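PDB 1CBY: delta-endotoxin CYTB from Bacillus thuringiensis serovar kyushuensis, which kills the larvae of dipteran insects by forming pores in the epithelial cell membrane of the midgut. Local coordinates for residues A[48-51]-A[52-55]; A[230-233]-A[234-237]; A[198-201]-A[202-205]; A[137-140]-A[141-145]. One frame throughout, in Å; residues are numbered along the deposited sequence.

Contact 1: residues A[48-51]-A[52-55]; sequences YVQP and QYIN
V49, Q50 and P51 fold back against Q52, Y53 and I54 in the tight turn that joins strand 44-48 to helix 54-63, with Y53 at the N-cap position. Two consecutive i to i+3 bonds shape the turn: Y53 N donates to Q50 O at 2.8 Å and I54 N to P51 O at 3.1 Å. Proline suits the corner, because its ring holds phi (-45°) near the value that a turn leading into a helix uses.

The two glutamines run alongside each other, pointing the same way. CG of Q52 sits between the backbone N and the carbonyl carbon (chi1 61°), and this first torsion lays it over one face of the Y53 ring, 3.6 Å above the plane and toward the rim. The bend at chi2 then swings OE1 back toward Q50, over its CB and NE2; the amide planes stand 82° apart. Q50 CB meets the edge of the Y53 ring at CD2. On the buried side V49 CG2 packs on I54 CG1 at 3.8 Å; compact branched side chains suit this spot, with V49 also against M184. The second subunit covers P51 with its V35 and I54 with its I233. Q52 also touches S228, the C-terminal processing stop, and N55 OD1 bonds to S229 OG.

A water extends the turn into the helix, donating to P51 O at 2.8 Å and accepting from N55 N at 3.0 Å.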
loop_
_atom_site.group_PDB
_atom_site.type_symbol
_atom_site.label_atom_id
_atom_site.label_comp_id
_atom_site.label_asym_id
_atom_site.label_seq_id
_atom_site.Cartn_x
_atom_site.Cartn_y
_atom_site.Cartn_z
ATOM N N TYR A 48 3.985 10.095 -2.359
ATOM C CA TYR A 48 3.340 10.581 -3.578
ATOM C C TYR A 48 4.332 11.620 -4.090
ATOM O O TYR A 48 4.213 12.811 -3.792
ATOM C CB TYR A 48 1.984 11.232 -3.273
ATOM C CG TYR A 48 1.211 11.643 -4.511
ATOM C CD1 TYR A 48 1.504 12.831 -5.181
ATOM C CD2 TYR A 48 0.196 10.839 -5.021
ATOM C CE1 TYR A 48 0.807 13.210 -6.324
ATOM C CE2 TYR A 48 -0.508 11.209 -6.169
ATOM C CZ TYR A 48 -0.196 12.397 -6.813
ATOM O OH TYR A 48 -0.887 12.774 -7.945
ATOM N N VAL A 49 5.349 11.155 -4.807
ATOM C CA VAL A 49 6.401 12.032 -5.312
ATOM C C VAL A 49 6.911 11.544 -6.666
ATOM O O VAL A 49 6.464 10.516 -7.177
ATOM C CB VAL A 49 7.616 12.055 -4.331
ATOM C CG1 VAL A 49 7.192 12.517 -2.936
ATOM C CG2 VAL A 49 8.259 10.669 -4.252
ATOM N N GLN A 50 7.856 12.283 -7.239
ATOM C CA GLN A 50 8.463 11.916 -8.514
ATOM C C GLN A 50 9.758 11.150 -8.221
ATOM O O GLN A 50 10.408 11.381 -7.201
ATOM C CB GLN A 50 8.737 13.168 -9.345
ATOM C CG GLN A 50 7.465 13.844 -9.835
ATOM C CD GLN A 50 7.730 15.152 -10.546
ATOM O OE1 GLN A 50 7.142 16.178 -10.215
ATOM N NE2 GLN A 50 8.619 15.126 -11.528
ATOM N N PRO A 51 10.168 10.247 -9.129
ATOM C CA PRO A 51 11.386 9.451 -8.950
ATOM C C PRO A 51 12.610 10.217 -8.457
ATOM O O PRO A 51 13.234 9.822 -7.474
ATOM C CB PRO A 51 11.613 8.869 -10.343
ATOM C CG PRO A 51 10.213 8.694 -10.857
ATOM C CD PRO A 51 9.585 10.008 -10.462
ATOM N N GLN A 52 12.937 11.325 -9.113
ATOM C CA GLN A 52 14.104 12.106 -8.723
ATOM C C GLN A 52 14.039 12.733 -7.333
ATOM O O GLN A 52 15.028 13.300 -6.864
ATOM C CB GLN A 52 14.426 13.181 -9.765
ATOM C CG GLN A 52 13.333 14.204 -9.995
ATOM C CD GLN A 52 12.390 13.796 -11.099
ATOM O OE1 GLN A 52 11.473 13.001 -10.892
ATOM N NE2 GLN A 52 12.617 14.329 -12.290
ATOM N N TYR A 53 12.892 12.631 -6.672
ATOM C CA TYR A 53 12.731 13.201 -5.337
ATOM C C TYR A 53 12.492 12.130 -4.275
ATOM O O TYR A 53 12.246 12.439 -3.104
ATOM C CB TYR A 53 11.592 14.226 -5.330
ATOM C CG TYR A 53 11.830 15.398 -6.252
ATOM C CD1 TYR A 53 12.862 16.301 -6.003
ATOM C CD2 TYR A 53 11.042 15.591 -7.384
ATOM C CE1 TYR A 53 13.108 17.365 -6.859
ATOM C CE2 TYR A 53 11.277 16.654 -8.248
ATOM C CZ TYR A 53 12.312 17.539 -7.981
ATOM O OH TYR A 53 12.550 18.600 -8.828
ATOM N N ILE A 54 12.591 10.870 -4.682
ATOM C CA ILE A 54 12.392 9.754 -3.766
ATOM C C ILE A 54 13.485 9.763 -2.701
ATOM O O ILE A 54 13.207 9.568 -1.518
ATOM C CB ILE A 54 12.368 8.398 -4.528
ATOM C CG1 ILE A 54 11.050 8.267 -5.305
ATOM C CG2 ILE A 54 12.571 7.228 -3.566
ATOM C CD1 ILE A 54 10.970 7.065 -6.222
ATOM N N ASN A 55 14.715 10.053 -3.116
ATOM C CA ASN A 55 15.853 10.099 -2.201
ATOM C C ASN A 55 15.601 11.134 -1.112
ATOM O O ASN A 55 15.808 10.865 0.068
ATOM C CB ASN A 55 17.130 10.453 -2.965
ATOM C CG ASN A 55 18.399 9.998 -2.248
ATOM O OD1 ASN A 55 19.469 9.955 -2.856
ATOM N ND2 ASN A 55 18.288 9.649 -0.971
HETATM O O HOH W 1 15.634 10.150 -5.995
#

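Contact 2: residues A[230-233]-A[234-237]; sequences NAPI and VDIF
This is a local contact at the start of helix 233-237, where P232, at the N-cap position, and I233 meet D235, I236 and F237 one turn further on. The helix follows strand 210-225 and lies near the C-terminal end of the ordered chain. I236 N donates to P232 O at 3.1 Å, and a weak bond of 3.3 Å from F237 N to I233 O carries the winding onward.

Proline fits here because a residue entering a helix has no carbonyl a turn earlier to receive its N-H. The ring packs obliquely against the D235 carboxylate: P232 CB lies 3.6 Å from D235 CG, and P232 CG equally far from D235 OD2. An acid in the first turn would be favoured by the helix dipole, and D235 OD1 also takes a weak bond from N230 ND2 of the second subunit, whose N230 OD1 accepts from V234 N. These bonds occur in both directions, so N230 of each subunit holds the helix start of the other.

The apolar side is carried by I233. With CG1 anti to the backbone N (chi1 -170°), it reaches F237, CG1 to CE1 at 3.9 Å, and I233 O lies near the plane of that ring at its edge. The methyl of A231 meets I236, CB to CG1 at 4.1 Å.

Beyond the segments, F237 O is bonded by S38 OG, at the N-terminal processing stop. A231 and I236 rest on N55, and I236 and F237 on L58, so this short helix packs against helix 54-63.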
loop_
_atom_site.group_PDB
_atom_site.type_symbol
_atom_site.label_atom_id
_atom_site.label_comp_id
_atom_site.label_asym_id
_atom_site.label_seq_id
_atom_site.Cartn_x
_atom_site.Cartn_y
_atom_site.Cartn_z
ATOM N N ASN A 230 19.473 11.551 -8.753
ATOM C CA ASN A 230 19.399 10.375 -9.619
ATOM C C ASN A 230 20.510 9.401 -9.216
ATOM O O ASN A 230 21.231 8.864 -10.059
ATOM C CB ASN A 230 19.545 10.785 -11.089
ATOM C CG ASN A 230 19.326 9.625 -12.047
ATOM O OD1 ASN A 230 18.652 8.647 -11.718
ATOM N ND2 ASN A 230 19.891 9.731 -13.239
ATOM N N ALA A 231 20.646 9.207 -7.906
ATOM C CA ALA A 231 21.655 8.325 -7.324
ATOM C C ALA A 231 21.334 6.861 -7.582
ATOM O O ALA A 231 20.213 6.529 -7.959
ATOM C CB ALA A 231 21.743 8.575 -5.828
ATOM N N PRO A 232 22.332 5.971 -7.444
ATOM C CA PRO A 232 22.117 4.536 -7.663
ATOM C C PRO A 232 21.074 4.046 -6.658
ATOM O O PRO A 232 21.236 4.229 -5.446
ATOM C CB PRO A 232 23.496 3.949 -7.379
ATOM C CG PRO A 232 24.406 5.019 -7.835
ATOM C CD PRO A 232 23.763 6.246 -7.238
ATOM N N ILE A 233 20.009 3.433 -7.166
ATOM C CA ILE A 233 18.912 2.958 -6.329
ATOM C C ILE A 233 19.320 2.243 -5.040
ATOM O O ILE A 233 18.749 2.506 -3.979
ATOM C CB ILE A 233 17.904 2.117 -7.147
ATOM C CG1 ILE A 233 16.651 1.852 -6.315
ATOM C CG2 ILE A 233 18.543 0.822 -7.627
ATOM C CD1 ILE A 233 15.563 1.135 -7.077
ATOM N N VAL A 234 20.335 1.387 -5.105
ATOM C CA VAL A 234 20.778 0.672 -3.909
ATOM C C VAL A 234 21.387 1.650 -2.909
ATOM O O VAL A 234 21.123 1.566 -1.709
ATOM C CB VAL A 234 21.804 -0.439 -4.233
ATOM C CG1 VAL A 234 22.211 -1.158 -2.958
ATOM C CG2 VAL A 234 21.218 -1.429 -5.236
ATOM N N ASP A 235 22.169 2.598 -3.411
ATOM C CA ASP A 235 22.803 3.590 -2.553
ATOM C C ASP A 235 21.727 4.299 -1.753
ATOM O O ASP A 235 21.896 4.565 -0.564
ATOM C CB ASP A 235 23.572 4.625 -3.385
ATOM C CG ASP A 235 24.810 4.049 -4.061
ATOM O OD1 ASP A 235 24.938 2.807 -4.165
ATOM O OD2 ASP A 235 25.661 4.854 -4.501
ATOM N N ILE A 236 20.605 4.573 -2.408
ATOM C CA ILE A 236 19.494 5.258 -1.758
ATOM C C ILE A 236 18.982 4.478 -0.547
ATOM O O ILE A 236 18.874 5.029 0.546
ATOM C CB ILE A 236 18.337 5.539 -2.762
ATOM C CG1 ILE A 236 18.808 6.528 -3.834
ATOM C CG2 ILE A 236 17.116 6.098 -2.039
ATOM C CD1 ILE A 236 17.763 6.880 -4.859
ATOM N N PHE A 237 18.732 3.187 -0.719
ATOM C CA PHE A 237 18.228 2.375 0.380
ATOM C C PHE A 237 19.261 1.967 1.431
ATOM O O PHE A 237 18.920 1.314 2.415
ATOM C CB PHE A 237 17.466 1.166 -0.160
ATOM C CG PHE A 237 16.183 1.532 -0.857
ATOM C CD1 PHE A 237 16.173 1.841 -2.213
ATOM C CD2 PHE A 237 14.989 1.610 -0.146
ATOM C CE1 PHE A 237 14.992 2.226 -2.851
ATOM C CE2 PHE A 237 13.805 1.994 -0.778
ATOM C CZ PHE A 237 13.808 2.302 -2.130
#

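Contact 3: residues A[198-201]-A[202-205]; sequences EKQK and VLFF
Residues 198-201 wind into the short helix 199-202, and V202 to F205 leave it through a type I beta turn. E198 O receives K201 N at 2.8 Å and V202 N at 3.2 Å, from opposite faces of its plane; L203 N continues the winding to K199 O at 2.9 Å. Then F204 N bonds to K201 O at 3.1 Å, three residues back rather than four, and F205 N to V202 O closes the turn.

K199 crosses L203 with its aliphatic stem, CG to CG at 3.9 Å. Its CG is anti to the backbone N (chi1 178°), and the chain leads on to a cation-pi contact with W157. Q200, bent at chi2, brings NE2 to 3.5 Å from L203 CD1. The F204 ring presents its edge, in plane, to Q200 O, whereas V202 CA lies 3.8 Å above one face of the F205 ring, over its centre. V202 itself packs inward on L146 and T165, where a compact branched residue fits.

Backbone bonds thus shape the end of this short helix, and the lysine does double duty: its methylenes shield leucine while its charge is used against an aromatic ring beyond the segments.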
loop_
_atom_site.group_PDB
_atom_site.type_symbol
_atom_site.label_atom_id
_atom_site.label_comp_id
_atom_site.label_asym_id
_atom_site.label_seq_id
_atom_site.Cartn_x
_atom_site.Cartn_y
_atom_site.Cartn_z
ATOM N N GLU A 198 -12.192 -5.376 23.819
ATOM C CA GLU A 198 -11.069 -6.303 23.838
ATOM C C GLU A 198 -10.475 -6.517 22.451
ATOM O O GLU A 198 -11.202 -6.642 21.462
ATOM C CB GLU A 198 -11.494 -7.645 24.452
ATOM C CG GLU A 198 -12.671 -8.322 23.755
ATOM C CD GLU A 198 -13.108 -9.602 24.441
ATOM O OE1 GLU A 198 -13.432 -9.549 25.645
ATOM O OE2 GLU A 198 -13.138 -10.659 23.775
ATOM N N LYS A 199 -9.152 -6.627 22.403
ATOM C CA LYS A 199 -8.403 -6.818 21.165
ATOM C C LYS A 199 -8.973 -7.814 20.148
ATOM O O LYS A 199 -8.907 -7.563 18.948
ATOM C CB LYS A 199 -6.939 -7.148 21.485
ATOM C CG LYS A 199 -6.070 -7.406 20.263
ATOM C CD LYS A 199 -4.598 -7.480 20.613
ATOM C CE LYS A 199 -3.883 -8.442 19.676
ATOM N NZ LYS A 199 -2.399 -8.398 19.802
ATOM N N GLN A 200 -9.525 -8.935 20.603
ATOM C CA GLN A 200 -10.086 -9.912 19.666
ATOM C C GLN A 200 -11.218 -9.324 18.841
ATOM O O GLN A 200 -11.437 -9.733 17.702
ATOM C CB GLN A 200 -10.566 -11.173 20.385
ATOM C CG GLN A 200 -9.515 -12.267 20.484
ATOM C CD GLN A 200 -9.059 -12.786 19.125
ATOM O OE1 GLN A 200 -9.792 -13.503 18.439
ATOM N NE2 GLN A 200 -7.838 -12.445 18.745
ATOM N N LYS A 201 -11.951 -8.382 19.428
ATOM C CA LYS A 201 -13.048 -7.722 18.729
ATOM C C LYS A 201 -12.490 -6.611 17.836
ATOM O O LYS A 201 -12.853 -6.502 16.663
ATOM C CB LYS A 201 -14.073 -7.179 19.725
ATOM C CG LYS A 201 -14.839 -8.286 20.435
ATOM C CD LYS A 201 -16.023 -7.763 21.227
ATOM C CE LYS A 201 -16.841 -8.923 21.777
ATOM N NZ LYS A 201 -18.041 -8.471 22.538
ATOM N N VAL A 202 -11.555 -5.835 18.379
ATOM C CA VAL A 202 -10.917 -4.749 17.642
ATOM C C VAL A 202 -10.261 -5.255 16.352
ATOM O O VAL A 202 -10.407 -4.645 15.290
ATOM C CB VAL A 202 -9.848 -4.036 18.507
ATOM C CG1 VAL A 202 -9.079 -3.027 17.681
ATOM C CG2 VAL A 202 -10.501 -3.335 19.666
ATOM N N LEU A 203 -9.577 -6.390 16.436
ATOM C CA LEU A 203 -8.895 -6.970 15.280
ATOM C C LEU A 203 -9.805 -7.209 14.078
ATOM O O LEU A 203 -9.339 -7.211 12.934
ATOM C CB LEU A 203 -8.215 -8.291 15.663
ATOM C CG LEU A 203 -7.020 -8.271 16.617
ATOM C CD1 LEU A 203 -6.570 -9.704 16.882
ATOM C CD2 LEU A 203 -5.880 -7.454 16.030
ATOM N N PHE A 204 -11.093 -7.426 14.333
ATOM C CA PHE A 204 -12.041 -7.681 13.258
ATOM C C PHE A 204 -13.084 -6.584 13.059
ATOM O O PHE A 204 -14.182 -6.831 12.560
ATOM C CB PHE A 204 -12.687 -9.053 13.441
ATOM C CG PHE A 204 -11.708 -10.183 13.343
ATOM C CD1 PHE A 204 -11.364 -10.713 12.104
ATOM C CD2 PHE A 204 -11.076 -10.674 14.481
ATOM C CE1 PHE A 204 -10.401 -11.712 11.997
ATOM C CE2 PHE A 204 -10.114 -11.672 14.387
ATOM C CZ PHE A 204 -9.774 -12.191 13.142
ATOM N N PHE A 205 -12.706 -5.365 13.428
ATOM C CA PHE A 205 -13.556 -4.196 13.274
ATOM C C PHE A 205 -13.677 -3.790 11.802
ATOM O O PHE A 205 -12.719 -3.887 11.031
ATOM C CB PHE A 205 -12.963 -3.028 14.058
ATOM C CG PHE A 205 -13.531 -2.864 15.431
ATOM C CD1 PHE A 205 -14.475 -3.763 15.926
ATOM C CD2 PHE A 205 -13.150 -1.782 16.220
ATOM C CE1 PHE A 205 -15.034 -3.585 17.191
ATOM C CE2 PHE A 205 -13.702 -1.595 17.484
ATOM C CZ PHE A 205 -14.648 -2.497 17.970
#

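Contact 4: residues A[137-140]-A[141-145]; sequences ATIK and GTFTN
Three side chains of residues 142-144 turn back onto the last turn of helix 129-141, each in its own way. T142 reaches along the helix: OG1, anti to the carbonyl carbon (chi1 -61°), donates to T138 O at 3.1 Å, tilted 30° from the carbonyl plane. That leaves its methyl to lie 4.0 Å above one face of the F143 ring, toward the rim. F143 in turn extends beside I139, whose CG2 is 4.3 Å from CE2 of the ring; both are large apolar residues, suited to the space next to helix 107-122, where I139 meets V111 and F143 meets L114.

T144 turns instead to K140. Its OG1, placed between the backbone N and the carbonyl carbon (chi1 54°), donates to K140 O at 2.7 Å from above the carbonyl plane. T144 N comes to the same oxygen at 2.8 Å and F143 N at 3.0 Å, so three donors grip one carbonyl. K140 itself stretches out, extended, to the second subunit, where NZ forms a salt bridge with D147 and a hydrogen bond with T148.

G141 N still bonds to A137 O, but T142 N and F143 N bond three residues back, to I139 and K140. Such shortening is common at a helix C-terminus; with T138 and T142 touching strand 165-175, this one packs on the sheet of an alpha/beta toxin fold.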
loop_
_atom_site.group_PDB
_atom_site.type_symbol
_atom_site.label_atom_id
_atom_site.label_comp_id
_atom_site.label_asym_id
_atom_site.label_seq_id
_atom_site.Cartn_x
_atom_site.Cartn_y
_atom_site.Cartn_z
ATOM N N ALA A 137 -7.671 5.835 2.732
ATOM C CA ALA A 137 -7.394 4.409 2.874
ATOM C C ALA A 137 -6.478 4.176 4.083
ATOM O O ALA A 137 -6.751 3.316 4.921
ATOM C CB ALA A 137 -6.756 3.881 1.622
ATOM N N THR A 138 -5.420 4.973 4.186
ATOM C CA THR A 138 -4.477 4.884 5.290
ATOM C C THR A 138 -5.174 5.130 6.634
ATOM O O THR A 138 -4.949 4.394 7.601
ATOM C CB THR A 138 -3.321 5.898 5.101
ATOM O OG1 THR A 138 -2.523 5.515 3.972
ATOM C CG2 THR A 138 -2.443 5.957 6.324
ATOM N N ILE A 139 -6.041 6.139 6.690
ATOM C CA ILE A 139 -6.755 6.451 7.926
ATOM C C ILE A 139 -7.644 5.281 8.321
ATOM O O ILE A 139 -7.645 4.862 9.477
ATOM C CB ILE A 139 -7.588 7.749 7.810
ATOM C CG1 ILE A 139 -6.673 8.923 7.467
ATOM C CG2 ILE A 139 -8.283 8.063 9.132
ATOM C CD1 ILE A 139 -5.500 9.063 8.408
ATOM N N LYS A 140 -8.354 4.718 7.351
ATOM C CA LYS A 140 -9.220 3.576 7.611
ATOM C C LYS A 140 -8.394 2.418 8.175
ATOM O O LYS A 140 -8.827 1.721 9.094
ATOM C CB LYS A 140 -9.912 3.115 6.324
ATOM C CG LYS A 140 -10.979 4.043 5.785
ATOM C CD LYS A 140 -11.608 3.432 4.543
ATOM C CE LYS A 140 -12.739 4.274 3.987
ATOM N NZ LYS A 140 -13.293 3.646 2.755
ATOM N N GLY A 141 -7.198 2.233 7.622
ATOM C CA GLY A 141 -6.314 1.163 8.052
ATOM C C GLY A 141 -5.798 1.329 9.470
ATOM O O GLY A 141 -5.262 0.393 10.054
ATOM N N THR A 142 -5.948 2.529 10.017
ATOM C CA THR A 142 -5.507 2.812 11.372
ATOM C C THR A 142 -6.519 2.256 12.377
ATOM O O THR A 142 -6.204 2.087 13.553
ATOM C CB THR A 142 -5.339 4.337 11.576
ATOM O OG1 THR A 142 -4.352 4.831 10.661
ATOM C CG2 THR A 142 -4.910 4.665 13.001
ATOM N N PHE A 143 -7.728 1.950 11.910
ATOM C CA PHE A 143 -8.763 1.437 12.801
ATOM C C PHE A 143 -9.370 0.106 12.373
ATOM O O PHE A 143 -9.997 -0.571 13.186
ATOM C CB PHE A 143 -9.884 2.474 12.969
ATOM C CG PHE A 143 -9.403 3.820 13.441
ATOM C CD1 PHE A 143 -9.220 4.078 14.796
ATOM C CD2 PHE A 143 -9.105 4.824 12.526
ATOM C CE1 PHE A 143 -8.744 5.311 15.231
ATOM C CE2 PHE A 143 -8.629 6.057 12.952
ATOM C CZ PHE A 143 -8.447 6.300 14.310
ATOM N N THR A 144 -9.207 -0.257 11.104
ATOM C CA THR A 144 -9.765 -1.504 10.583
ATOM C C THR A 144 -8.689 -2.391 9.966
ATOM O O THR A 144 -7.598 -1.925 9.622
ATOM C CB THR A 144 -10.897 -1.253 9.516
ATOM O OG1 THR A 144 -10.416 -0.390 8.473
ATOM C CG2 THR A 144 -12.128 -0.624 10.159
ATOM N N ASN A 145 -9.008 -3.674 9.834
ATOM C CA ASN A 145 -8.093 -4.653 9.265
ATOM C C ASN A 145 -6.789 -4.745 10.039
ATOM O O ASN A 145 -5.739 -5.044 9.469
ATOM C CB ASN A 145 -7.823 -4.358 7.790
ATOM C CG ASN A 145 -9.010 -4.682 6.909
ATOM O OD1 ASN A 145 -9.770 -5.614 7.183
ATOM N ND2 ASN A 145 -9.180 -3.914 5.841
#

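In the fold
The four local contacts form two touching pairs; contact 3 lies on the opposite side of the chain's centre from contacts 1 and 2. Contacts 1 and 2 have centres 12 Å apart and touch where N55 OD1 meets I236 CG1 at 3.6 Å; contacts 3 and 4, 13 Å apart between centres, meet where F205 O lies 3.4 Å from T144 CG2. Between contacts 1 and 3 the centres are 37 Å apart. The first pair flanks both proteolytic processing stops, S38 and S228, and faces the second subunit of the inactive protoxin dimer. Contact 4 also reaches that subunit, through K140; its nearest atoms are about 10 Å from those of contact 1. Contact 3 lies away from the processing stops.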